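Local structure of soluble secreted antigen MPT53 (Mycobacterium tuberculosis, 1LU4) at residues Lys25-Cys36 against Gln100-Ala108; Phe38-Val49 against Pro118-Ser128. The protein probably catalyses the oxidation of reduced, unfolded secreted proteins to form disulfide bonds, as a thioredoxin-family oxidoreductase. One frame throughout, in Å; residues are numbered along the deposited sequence.

In the fold
Along the chain the segments alternate: Lys25-Cys36, Phe38-Val49, Gln100-Ala108, then Pro118-Ser128, so the two contacts cross in chain order, their centres about 11 Å apart. Interaction 1 joins the antiparallel strands 27-32 and 102-106 within the five-stranded mixed sheet, near the centre of the chain. Interaction 2 packs helix 37-52 against the loop before helix 124-133 and its first turn, on the sheet face that carries Trp30 and Phe103. Glu42 ties the two together, its OE1 hydrogen-bonded to Trp30 NE1 while OE2 serves interaction 2. Cys36, ending one segment of interaction 1, and Cys39, inside helix 37-52, form the CxxC pair predicted to be redox-active; here the disulfide is open.

Interaction 1: Lys25-Cys36 against Gln100-Ala108; sequences KPAVLWFWTPWC and QPAFVFYRA
Trp30 carries its CG anti to the backbone N (chi1 -177°), whereas Phe103 opposite keeps its CG next to its own backbone N (chi1 -65°), and these torsions bring the two rings alongside each other. The residues belong to neighbouring antiparallel strands in the central sheet of a thioredoxin fold, and their non-hydrogen-bonded pairing puts both side chains on one face. Trp30 CD1 sits over a face of the Phe103 ring, displaced toward the rim and 3.4 Å from Phe103 CE2. The five-membered ring of Trp30 and the Phe103 ring form an oblique pair, 4.4 Å apart between centroids, with planes at 36°. Trp30 NE1 is hydrogen-bonded to Glu42 of helix 37-52, which restrains the indole.

Ala27 with Tyr106, Leu29 with Val104 and Phe31 with Ala102 are hydrogen-bonded pairs. In the last, Phe31 N reaches Ala102 O at 2.8 Å, and the return bond from Ala102 N to Phe31 O is longer, at 3.1 Å. Val28 joins Trp30 and Phe103 on their face, its CG2 lying 3.8 Å from Phe105 CD1. On the other face, Leu29 CD1 meets the Tyr106 ring edge in plane, 3.9 Å from CE2 of that tyrosine, and Phe31 CE1 lies 4.0 Å from Val104 CG2.

Beyond the paired strands, the peptide before Pro101 is cis, the hallmark cis-proline facing the CxxC motif in thioredoxin-like proteins. Gln100, modelled in two conformers, packs its CG against Thr33 and Cys36 in the one described. Thr33 OG1, buried without a polar partner, lies above the centre of the Trp35 ring. Cys36 occupies the N-cap position of helix 37-52, and its SG stands 4.2 Å from Pro101 CD.

Interaction 2: Phe38-Val49 against Pro118-Ser128; sequences FCNAEAPSLSQV and PTAAMSQDELS
Glu42 and Met122 make the direct hydrogen bond: Met122 N donates to Glu42 OE2 over 2.8 Å, almost straight at 173°. The amide arrives on the anti side of the carboxylate, somewhat out of its plane. Beyond CG the Glu42 chain is extended, which carries OE2 to the loop, while the other oxygen faces the sheet.

Water forms the second group. One molecule links Ser45 OG with Met122 O, each 2.7 Å from it; another accepts from Gln48 NE2 and donates to Gln124 OE1.

Here the active-site helix of the thioredoxin fold, which carries Cys39, runs beside the C-terminal helix on the same side of the sheet, the short axes 9.6 Å apart and crossing at -44°. Ser123 caps the start of the latter, its OG accepting from Glu126 N.

Between the helices, apolar contacts are made by Leu127 with Val49 and Leu46. Leu127 CD2 lies 3.8 Å from Val49 CG2 and meets Leu46 CD2 at 4.1 Å, the two leucines crossing nearly perpendicularly. Against the loop, Ala41 CB touches Ala121 CB at 3.8 Å.

The Phe38 ring packs on the loop backbone, with Pro118 O over one face and Ala121 N at its edge.

Interaction 1: Lys25-Cys36 against Gln100-Ala108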
loop_
_atom_site.group_PDB
_atom_site.type_symbol
_atom_site.label_atom_id
_atom_site.label_comp_id
_atom_site.label_asym_id
_atom_site.label_seq_id
_atom_site.Cartn_x
_atom_site.Cartn_y
_atom_site.Cartn_z
ATOM N N LYS A 25 -5.524 -3.592 13.865
ATOM C CA LYS A 25 -6.607 -3.956 12.941
ATOM C C LYS A 25 -5.934 -4.558 11.701
ATOM O O LYS A 25 -4.740 -4.400 11.409
ATOM C CB LYS A 25 -7.516 -2.758 12.696
ATOM C CG LYS A 25 -6.760 -1.631 12.074
ATOM C CD LYS A 25 -7.615 -0.492 11.560
ATOM C CE LYS A 25 -7.735 0.658 12.522
ATOM N NZ LYS A 25 -7.949 1.923 11.776
ATOM N N PRO A 26 -6.677 -5.356 10.948
ATOM C CA PRO A 26 -6.143 -5.930 9.712
ATOM C C PRO A 26 -5.872 -4.786 8.706
ATOM O O PRO A 26 -6.659 -3.852 8.567
ATOM C CB PRO A 26 -7.273 -6.815 9.195
ATOM C CG PRO A 26 -8.500 -6.474 9.971
ATOM C CD PRO A 26 -8.103 -5.720 11.187
ATOM N N ALA A 27 -4.716 -4.883 8.054
ATOM C CA ALA A 27 -4.327 -3.797 7.173
ATOM C C ALA A 27 -3.434 -4.333 6.059
ATOM O O ALA A 27 -2.792 -5.402 6.226
ATOM C CB ALA A 27 -3.594 -2.719 7.988
ATOM N N VAL A 28 -3.351 -3.577 4.996
ATOM C CA VAL A 28 -2.453 -3.915 3.885
ATOM C C VAL A 28 -1.706 -2.627 3.544
ATOM O O VAL A 28 -2.319 -1.607 3.242
ATOM C CB VAL A 28 -3.229 -4.439 2.666
ATOM C CG1 VAL A 28 -2.273 -4.665 1.471
ATOM C CG2 VAL A 28 -4.015 -5.717 2.946
ATOM N N LEU A 29 -0.350 -2.729 3.537
ATOM C CA LEU A 29 0.465 -1.678 2.953
ATOM C C LEU A 29 0.864 -2.097 1.546
ATOM O O LEU A 29 1.278 -3.257 1.339
ATOM C CB LEU A 29 1.747 -1.428 3.755
ATOM C CG LEU A 29 1.583 -1.144 5.243
ATOM C CD1 LEU A 29 2.941 -0.888 5.878
ATOM C CD2 LEU A 29 0.585 -0.004 5.519
ATOM N N TRP A 30 0.769 -1.180 0.593
ATOM C CA TRP A 30 1.146 -1.461 -0.773
ATOM C C TRP A 30 2.086 -0.364 -1.228
ATOM O O TRP A 30 1.702 0.802 -1.337
ATOM C CB TRP A 30 -0.085 -1.524 -1.673
ATOM C CG TRP A 30 0.178 -1.878 -3.107
ATOM C CD1 TRP A 30 0.843 -2.970 -3.597
ATOM C CD2 TRP A 30 -0.272 -1.168 -4.276
ATOM N NE1 TRP A 30 0.861 -2.980 -4.964
ATOM C CE2 TRP A 30 0.182 -1.886 -5.397
ATOM C CE3 TRP A 30 -1.017 0.011 -4.440
ATOM C CZ2 TRP A 30 -0.092 -1.447 -6.701
ATOM C CZ3 TRP A 30 -1.288 0.447 -5.758
ATOM C CH2 TRP A 30 -0.814 -0.298 -6.836
ATOM N N PHE A 31 3.344 -0.758 -1.479
ATOM C CA PHE A 31 4.394 0.191 -1.918
ATOM C C PHE A 31 4.448 0.199 -3.404
ATOM O O PHE A 31 4.691 -0.846 -4.053
ATOM C CB PHE A 31 5.755 -0.286 -1.341
ATOM C CG PHE A 31 5.811 -0.206 0.167
ATOM C CD1 PHE A 31 5.308 -1.226 0.986
ATOM C CD2 PHE A 31 6.378 0.918 0.791
ATOM C CE1 PHE A 31 5.382 -1.117 2.358
ATOM C CE2 PHE A 31 6.427 1.020 2.177
ATOM C CZ PHE A 31 5.916 0.012 2.986
ATOM N N TRP A 32 4.214 1.362 -3.996
ATOM C CA TRP A 32 4.086 1.467 -5.475
ATOM C C TRP A 32 4.778 2.712 -5.981
ATOM O O TRP A 32 5.112 3.659 -5.263
ATOM C CB TRP A 32 2.604 1.517 -5.803
ATOM C CG TRP A 32 1.730 2.603 -5.293
ATOM C CD1 TRP A 32 1.041 2.584 -4.119
ATOM C CD2 TRP A 32 1.413 3.857 -5.918
ATOM N NE1 TRP A 32 0.305 3.732 -3.942
ATOM C CE2 TRP A 32 0.513 4.525 -5.047
ATOM C CE3 TRP A 32 1.787 4.464 -7.115
ATOM C CZ2 TRP A 32 -0.029 5.784 -5.342
ATOM C CZ3 TRP A 32 1.253 5.709 -7.403
ATOM C CH2 TRP A 32 0.367 6.373 -6.520
ATOM N N THR A 33 5.009 2.685 -7.327
ATOM C CA THR A 33 5.376 3.891 -8.036
ATOM C C THR A 33 4.519 3.957 -9.293
ATOM O O THR A 33 4.149 2.915 -9.827
ATOM C CB THR A 33 6.883 3.892 -8.429
ATOM O OG1 THR A 33 7.158 2.878 -9.455
ATOM C CG2 THR A 33 7.851 3.708 -7.313
ATOM N N PRO A 34 4.153 5.162 -9.794
ATOM C CA PRO A 34 3.119 5.208 -10.827
ATOM C C PRO A 34 3.577 4.752 -12.193
ATOM O O PRO A 34 2.733 4.477 -13.062
ATOM C CB PRO A 34 2.701 6.688 -10.814
ATOM C CG PRO A 34 3.895 7.434 -10.241
ATOM C CD PRO A 34 4.443 6.446 -9.205
ATOM N N TRP A 35 4.904 4.685 -12.408
ATOM C CA TRP A 35 5.425 4.377 -13.715
ATOM C C TRP A 35 5.869 2.948 -13.806
ATOM O O TRP A 35 6.339 2.498 -14.884
ATOM C CB TRP A 35 6.611 5.327 -13.976
ATOM C CG TRP A 35 7.512 5.613 -12.793
ATOM C CD1 TRP A 35 7.470 6.769 -12.039
ATOM C CD2 TRP A 35 8.534 4.814 -12.210
ATOM N NE1 TRP A 35 8.437 6.723 -11.024
ATOM C CE2 TRP A 35 9.092 5.521 -11.156
ATOM C CE3 TRP A 35 9.043 3.545 -12.571
ATOM C CZ2 TRP A 35 10.140 5.029 -10.360
ATOM C CZ3 TRP A 35 10.084 3.046 -11.822
ATOM C CH2 TRP A 35 10.606 3.823 -10.748
ATOM N N CYS A 36 5.652 2.147 -12.768
ATOM C CA CYS A 36 6.031 0.751 -12.799
ATOM C C CYS A 36 4.958 -0.094 -13.489
ATOM O O CYS A 36 3.768 -0.012 -13.080
ATOM C CB CYS A 36 6.258 0.231 -11.372
ATOM S SG CYS A 36 6.379 -1.566 -11.274
ATOM N N GLN A 100 9.382 -1.818 -5.878
ATOM C CA GLN A 100 7.964 -1.863 -6.039
ATOM C C GLN A 100 7.610 -2.895 -7.085
ATOM O O GLN A 100 8.444 -3.149 -7.953
ATOM C CB GLN A 100 7.572 -0.495 -6.598
ATOM C CG GLN A 100 7.606 -0.343 -8.134
ATOM C CD GLN A 100 9.023 -0.237 -8.692
ATOM O OE1 GLN A 100 9.177 -0.810 -9.787
ATOM N NE2 GLN A 100 9.975 0.360 -8.013
ATOM N N PRO A 101 6.429 -3.441 -7.030
ATOM C CA PRO A 101 5.464 -3.313 -5.930
ATOM C C PRO A 101 5.807 -4.259 -4.783
ATOM O O PRO A 101 6.410 -5.319 -4.917
ATOM C CB PRO A 101 4.173 -3.776 -6.609
ATOM C CG PRO A 101 4.547 -4.681 -7.755
ATOM C CD PRO A 101 5.957 -4.341 -8.130
ATOM N N ALA A 102 5.373 -3.853 -3.579
ATOM C CA ALA A 102 5.557 -4.715 -2.410
ATOM C C ALA A 102 4.309 -4.595 -1.558
ATOM O O ALA A 102 3.727 -3.533 -1.475
ATOM C CB ALA A 102 6.760 -4.340 -1.567
ATOM N N PHE A 103 3.921 -5.696 -0.925
ATOM C CA PHE A 103 2.800 -5.759 -0.006
ATOM C C PHE A 103 3.259 -6.161 1.391
ATOM O O PHE A 103 4.091 -7.070 1.496
ATOM C CB PHE A 103 1.796 -6.799 -0.458
ATOM C CG PHE A 103 1.083 -6.567 -1.762
ATOM C CD1 PHE A 103 1.724 -6.925 -2.960
ATOM C CD2 PHE A 103 -0.180 -6.043 -1.771
ATOM C CE1 PHE A 103 1.053 -6.752 -4.149
ATOM C CE2 PHE A 103 -0.862 -5.865 -2.974
ATOM C CZ PHE A 103 -0.221 -6.228 -4.127
ATOM N N VAL A 104 2.649 -5.551 2.393
ATOM C CA VAL A 104 2.722 -6.038 3.759
ATOM C C VAL A 104 1.306 -6.291 4.206
ATOM O O VAL A 104 0.501 -5.386 4.264
ATOM C CB VAL A 104 3.460 -5.089 4.697
ATOM C CG1 VAL A 104 3.574 -5.696 6.079
ATOM C CG2 VAL A 104 4.884 -4.681 4.189
ATOM N N PHE A 105 1.035 -7.557 4.594
ATOM C CA PHE A 105 -0.290 -7.996 5.011
ATOM C C PHE A 105 -0.293 -8.118 6.524
ATOM O O PHE A 105 0.370 -9.048 7.060
ATOM C CB PHE A 105 -0.584 -9.339 4.348
ATOM C CG PHE A 105 -0.778 -9.257 2.859
ATOM C CD1 PHE A 105 -1.974 -8.848 2.309
ATOM C CD2 PHE A 105 0.301 -9.574 2.021
ATOM C CE1 PHE A 105 -2.136 -8.746 0.963
ATOM C CE2 PHE A 105 0.154 -9.488 0.643
ATOM C CZ PHE A 105 -1.065 -9.071 0.131
ATOM N N TYR A 106 -0.975 -7.234 7.236
ATOM C CA TYR A 106 -1.001 -7.235 8.700
ATOM C C TYR A 106 -2.299 -7.809 9.237
ATOM O O TYR A 106 -3.398 -7.453 8.829
ATOM C CB TYR A 106 -1.002 -5.823 9.189
ATOM C CG TYR A 106 0.356 -5.131 9.312
ATOM C CD1 TYR A 106 1.190 -5.473 10.351
ATOM C CD2 TYR A 106 0.757 -4.198 8.403
ATOM C CE1 TYR A 106 2.405 -4.866 10.478
ATOM C CE2 TYR A 106 1.997 -3.556 8.541
ATOM C CZ TYR A 106 2.809 -3.906 9.576
ATOM O OH TYR A 106 4.031 -3.280 9.706
ATOM N N ARG A 107 -2.123 -8.727 10.181
ATOM C CA ARG A 107 -3.215 -9.146 11.033
ATOM C C ARG A 107 -3.387 -8.139 12.173
ATOM O O ARG A 107 -2.478 -7.372 12.491
ATOM C CB ARG A 107 -2.960 -10.530 11.648
ATOM C CG ARG A 107 -2.908 -11.624 10.562
ATOM C CD ARG A 107 -2.774 -12.963 11.308
ATOM N NE ARG A 107 -3.965 -13.299 12.071
ATOM C CZ ARG A 107 -4.991 -13.988 11.578
ATOM N NH1 ARG A 107 -4.951 -14.407 10.312
ATOM N NH2 ARG A 107 -6.027 -14.243 12.357
ATOM N N ALA A 108 -4.580 -8.176 12.816
ATOM C CA ALA A 108 -4.849 -7.283 13.944
ATOM C C ALA A 108 -3.879 -7.518 15.086
ATOM O O ALA A 108 -3.597 -6.611 15.851
ATOM C CB ALA A 108 -6.300 -7.510 14.425
#

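Interaction 2: Phe38-Val49 against Pro118-Ser128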
loop_
_atom_site.group_PDB
_atom_site.type_symbol
_atom_site.label_atom_id
_atom_site.label_comp_id
_atom_site.label_asym_id
_atom_site.label_seq_id
_atom_site.Cartn_x
_atom_site.Cartn_y
_atom_site.Cartn_z
ATOM N N PHE A 38 4.337 -3.222 -13.345
ATOM C CA PHE A 38 3.797 -4.224 -12.436
ATOM C C PHE A 38 2.812 -3.555 -11.498
ATOM O O PHE A 38 1.735 -4.098 -11.240
ATOM C CB PHE A 38 4.914 -4.938 -11.685
ATOM C CG PHE A 38 5.880 -5.640 -12.614
ATOM C CD1 PHE A 38 5.604 -6.917 -13.057
ATOM C CD2 PHE A 38 7.075 -4.988 -13.038
ATOM C CE1 PHE A 38 6.496 -7.590 -13.908
ATOM C CE2 PHE A 38 7.936 -5.657 -13.888
ATOM C CZ PHE A 38 7.632 -6.936 -14.332
ATOM N N CYS A 39 3.129 -2.356 -10.998
ATOM C CA CYS A 39 2.213 -1.618 -10.169
ATOM C C CYS A 39 0.945 -1.275 -10.953
ATOM O O CYS A 39 -0.169 -1.368 -10.414
ATOM C CB CYS A 39 2.860 -0.351 -9.633
ATOM S SG CYS A 39 4.203 -0.626 -8.446
ATOM N N ASN A 40 1.116 -0.892 -12.191
ATOM C CA ASN A 40 -0.027 -0.570 -13.028
ATOM C C ASN A 40 -0.891 -1.804 -13.237
ATOM O O ASN A 40 -2.123 -1.702 -13.227
ATOM C CB ASN A 40 0.410 -0.049 -14.409
ATOM C CG ASN A 40 0.762 1.422 -14.327
ATOM O OD1 ASN A 40 1.912 1.812 -13.920
ATOM N ND2 ASN A 40 -0.168 2.234 -14.711
ATOM N N ALA A 41 -0.297 -3.000 -13.421
ATOM C CA ALA A 41 -1.059 -4.245 -13.577
ATOM C C ALA A 41 -1.787 -4.597 -12.315
ATOM O O ALA A 41 -2.908 -5.119 -12.371
ATOM C CB ALA A 41 -0.134 -5.349 -14.018
ATOM N N GLU A 42 -1.219 -4.388 -11.165
ATOM C CA GLU A 42 -1.854 -4.696 -9.884
ATOM C C GLU A 42 -2.905 -3.701 -9.461
ATOM O O GLU A 42 -3.837 -4.094 -8.723
ATOM C CB GLU A 42 -0.796 -4.725 -8.772
ATOM C CG GLU A 42 0.125 -5.938 -8.888
ATOM C CD GLU A 42 1.144 -6.009 -7.793
ATOM O OE1 GLU A 42 1.288 -5.069 -7.010
ATOM O OE2 GLU A 42 1.820 -7.091 -7.739
ATOM N N ALA A 43 -2.840 -2.452 -9.882
ATOM C CA ALA A 43 -3.689 -1.401 -9.356
ATOM C C ALA A 43 -5.186 -1.731 -9.491
ATOM O O ALA A 43 -5.911 -1.490 -8.505
ATOM C CB ALA A 43 -3.404 -0.076 -10.010
ATOM N N PRO A 44 -5.704 -2.254 -10.600
ATOM C CA PRO A 44 -7.145 -2.580 -10.633
ATOM C C PRO A 44 -7.548 -3.597 -9.570
ATOM O O PRO A 44 -8.628 -3.551 -9.005
ATOM C CB PRO A 44 -7.341 -3.151 -12.046
ATOM C CG PRO A 44 -6.214 -2.577 -12.875
ATOM C CD PRO A 44 -5.053 -2.475 -11.905
ATOM N N SER A 45 -6.624 -4.554 -9.294
ATOM C CA SER A 45 -6.880 -5.540 -8.261
ATOM C C SER A 45 -6.891 -4.926 -6.893
ATOM O O SER A 45 -7.729 -5.277 -6.049
ATOM C CB SER A 45 -5.801 -6.636 -8.332
ATOM O OG SER A 45 -5.973 -7.303 -9.592
ATOM N N LEU A 46 -5.966 -4.028 -6.572
ATOM C CA LEU A 46 -6.017 -3.260 -5.292
ATOM C C LEU A 46 -7.341 -2.551 -5.188
ATOM O O LEU A 46 -7.983 -2.580 -4.136
ATOM C CB LEU A 46 -4.905 -2.202 -5.184
ATOM C CG LEU A 46 -3.558 -2.625 -4.616
ATOM C CD1 LEU A 46 -3.655 -3.017 -3.122
ATOM C CD2 LEU A 46 -2.914 -3.751 -5.406
ATOM N N SER A 47 -7.773 -1.892 -6.278
ATOM C CA SER A 47 -9.013 -1.109 -6.178
ATOM C C SER A 47 -10.203 -1.988 -5.833
ATOM O O SER A 47 -10.998 -1.688 -4.932
ATOM C CB SER A 47 -9.273 -0.480 -7.560
ATOM O OG SER A 47 -10.493 0.246 -7.484
ATOM N N GLN A 48 -10.298 -3.118 -6.496
ATOM C CA GLN A 48 -11.439 -4.043 -6.309
ATOM C C GLN A 48 -11.358 -4.742 -4.969
ATOM O O GLN A 48 -12.355 -4.862 -4.258
ATOM C CB GLN A 48 -11.438 -5.057 -7.465
ATOM C CG GLN A 48 -11.904 -4.439 -8.792
ATOM C CD GLN A 48 -13.337 -3.998 -8.728
ATOM O OE1 GLN A 48 -13.668 -2.784 -8.922
ATOM N NE2 GLN A 48 -14.236 -4.920 -8.464
ATOM N N VAL A 49 -10.200 -5.267 -4.598
ATOM C CA VAL A 49 -10.076 -6.001 -3.338
ATOM C C VAL A 49 -10.285 -5.073 -2.146
ATOM O O VAL A 49 -10.962 -5.446 -1.182
ATOM C CB VAL A 49 -8.800 -6.820 -3.283
ATOM C CG1 VAL A 49 -8.688 -7.541 -1.921
ATOM C CG2 VAL A 49 -8.745 -7.844 -4.410
ATOM N N PRO A 118 9.785 -9.192 -7.865
ATOM C CA PRO A 118 10.063 -8.375 -9.022
ATOM C C PRO A 118 9.642 -8.993 -10.354
ATOM O O PRO A 118 9.688 -8.357 -11.416
ATOM C CB PRO A 118 11.576 -8.229 -8.905
ATOM C CG PRO A 118 12.084 -9.456 -8.222
ATOM C CD PRO A 118 10.947 -9.912 -7.299
ATOM N N THR A 119 9.149 -10.230 -10.425
ATOM C CA THR A 119 9.022 -10.838 -11.742
ATOM C C THR A 119 7.617 -10.786 -12.315
ATOM O O THR A 119 7.439 -11.014 -13.509
ATOM C CB THR A 119 9.528 -12.305 -11.710
ATOM O OG1 THR A 119 8.636 -13.078 -10.926
ATOM C CG2 THR A 119 10.905 -12.407 -11.061
ATOM N N ALA A 120 6.612 -10.498 -11.492
ATOM C CA ALA A 120 5.253 -10.621 -11.928
ATOM C C ALA A 120 4.298 -9.827 -11.055
ATOM O O ALA A 120 4.597 -9.612 -9.901
ATOM C CB ALA A 120 4.813 -12.086 -11.933
ATOM N N ALA A 121 3.174 -9.429 -11.610
ATOM C CA ALA A 121 2.126 -8.789 -10.787
ATOM C C ALA A 121 1.340 -9.849 -10.041
ATOM O O ALA A 121 1.027 -10.901 -10.605
ATOM C CB ALA A 121 1.253 -7.991 -11.741
ATOM N N MET A 122 0.984 -9.524 -8.808
ATOM C CA MET A 122 0.066 -10.395 -8.077
ATOM C C MET A 122 -1.312 -10.372 -8.720
ATOM O O MET A 122 -1.825 -9.309 -9.035
ATOM C CB MET A 122 -0.039 -9.912 -6.643
ATOM C CG MET A 122 -0.816 -10.916 -5.762
ATOM S SD MET A 122 -1.017 -10.311 -4.055
ATOM C CE MET A 122 0.646 -10.413 -3.496
ATOM N N SER A 123 -1.930 -11.562 -8.859
ATOM C CA SER A 123 -3.278 -11.628 -9.456
ATOM C C SER A 123 -4.281 -11.171 -8.401
ATOM O O SER A 123 -4.087 -11.211 -7.189
ATOM C CB SER A 123 -3.630 -13.051 -9.867
ATOM O OG SER A 123 -3.776 -13.898 -8.675
ATOM N N GLN A 124 -5.479 -10.826 -8.933
ATOM C CA GLN A 124 -6.574 -10.501 -8.010
ATOM C C GLN A 124 -6.981 -11.663 -7.136
ATOM O O GLN A 124 -7.252 -11.487 -5.949
ATOM C CB GLN A 124 -7.792 -9.974 -8.796
ATOM C CG GLN A 124 -8.846 -9.418 -7.814
ATOM C CD GLN A 124 -10.073 -8.889 -8.490
ATOM O OE1 GLN A 124 -11.136 -8.680 -7.884
ATOM N NE2 GLN A 124 -10.011 -8.650 -9.780
ATOM N N ASP A 125 -7.049 -12.855 -7.731
ATOM C CA ASP A 125 -7.417 -14.020 -6.940
ATOM C C ASP A 125 -6.430 -14.227 -5.801
ATOM O O ASP A 125 -6.814 -14.529 -4.678
ATOM C CB ASP A 125 -7.463 -15.269 -7.824
ATOM C CG ASP A 125 -8.772 -15.419 -8.571
ATOM O OD1 ASP A 125 -9.627 -14.515 -8.651
ATOM O OD2 ASP A 125 -8.967 -16.527 -9.133
ATOM N N GLU A 126 -5.125 -14.056 -6.132
ATOM C CA GLU A 126 -4.173 -14.256 -5.047
ATOM C C GLU A 126 -4.331 -13.198 -3.952
ATOM O O GLU A 126 -4.314 -13.478 -2.776
ATOM C CB GLU A 126 -2.725 -14.281 -5.538
ATOM C CG GLU A 126 -1.722 -14.418 -4.399
ATOM C CD GLU A 126 -0.268 -14.517 -4.868
ATOM O OE1 GLU A 126 0.014 -15.012 -5.980
ATOM O OE2 GLU A 126 0.588 -14.041 -4.081
ATOM N N LEU A 127 -4.471 -11.930 -4.375
ATOM C CA LEU A 127 -4.641 -10.829 -3.422
ATOM C C LEU A 127 -5.894 -10.998 -2.569
ATOM O O LEU A 127 -5.819 -10.817 -1.345
ATOM C CB LEU A 127 -4.695 -9.511 -4.212
ATOM C CG LEU A 127 -4.904 -8.256 -3.347
ATOM C CD1 LEU A 127 -3.810 -8.069 -2.328
ATOM C CD2 LEU A 127 -5.030 -7.024 -4.247
ATOM N N SER A 128 -6.993 -11.367 -3.191
ATOM C CA SER A 128 -8.232 -11.586 -2.446
ATOM C C SER A 128 -8.035 -12.645 -1.370
ATOM O O SER A 128 -8.491 -12.495 -0.229
ATOM C CB SER A 128 -9.321 -11.947 -3.481
ATOM O OG SER A 128 -10.491 -12.240 -2.801
HETATM O O HOH W 1 -3.522 -7.957 -10.588
HETATM O O HOH W 2 3.774 -8.241 -6.827
HETATM O O HOH W 3 -13.607 -7.623 -8.836
#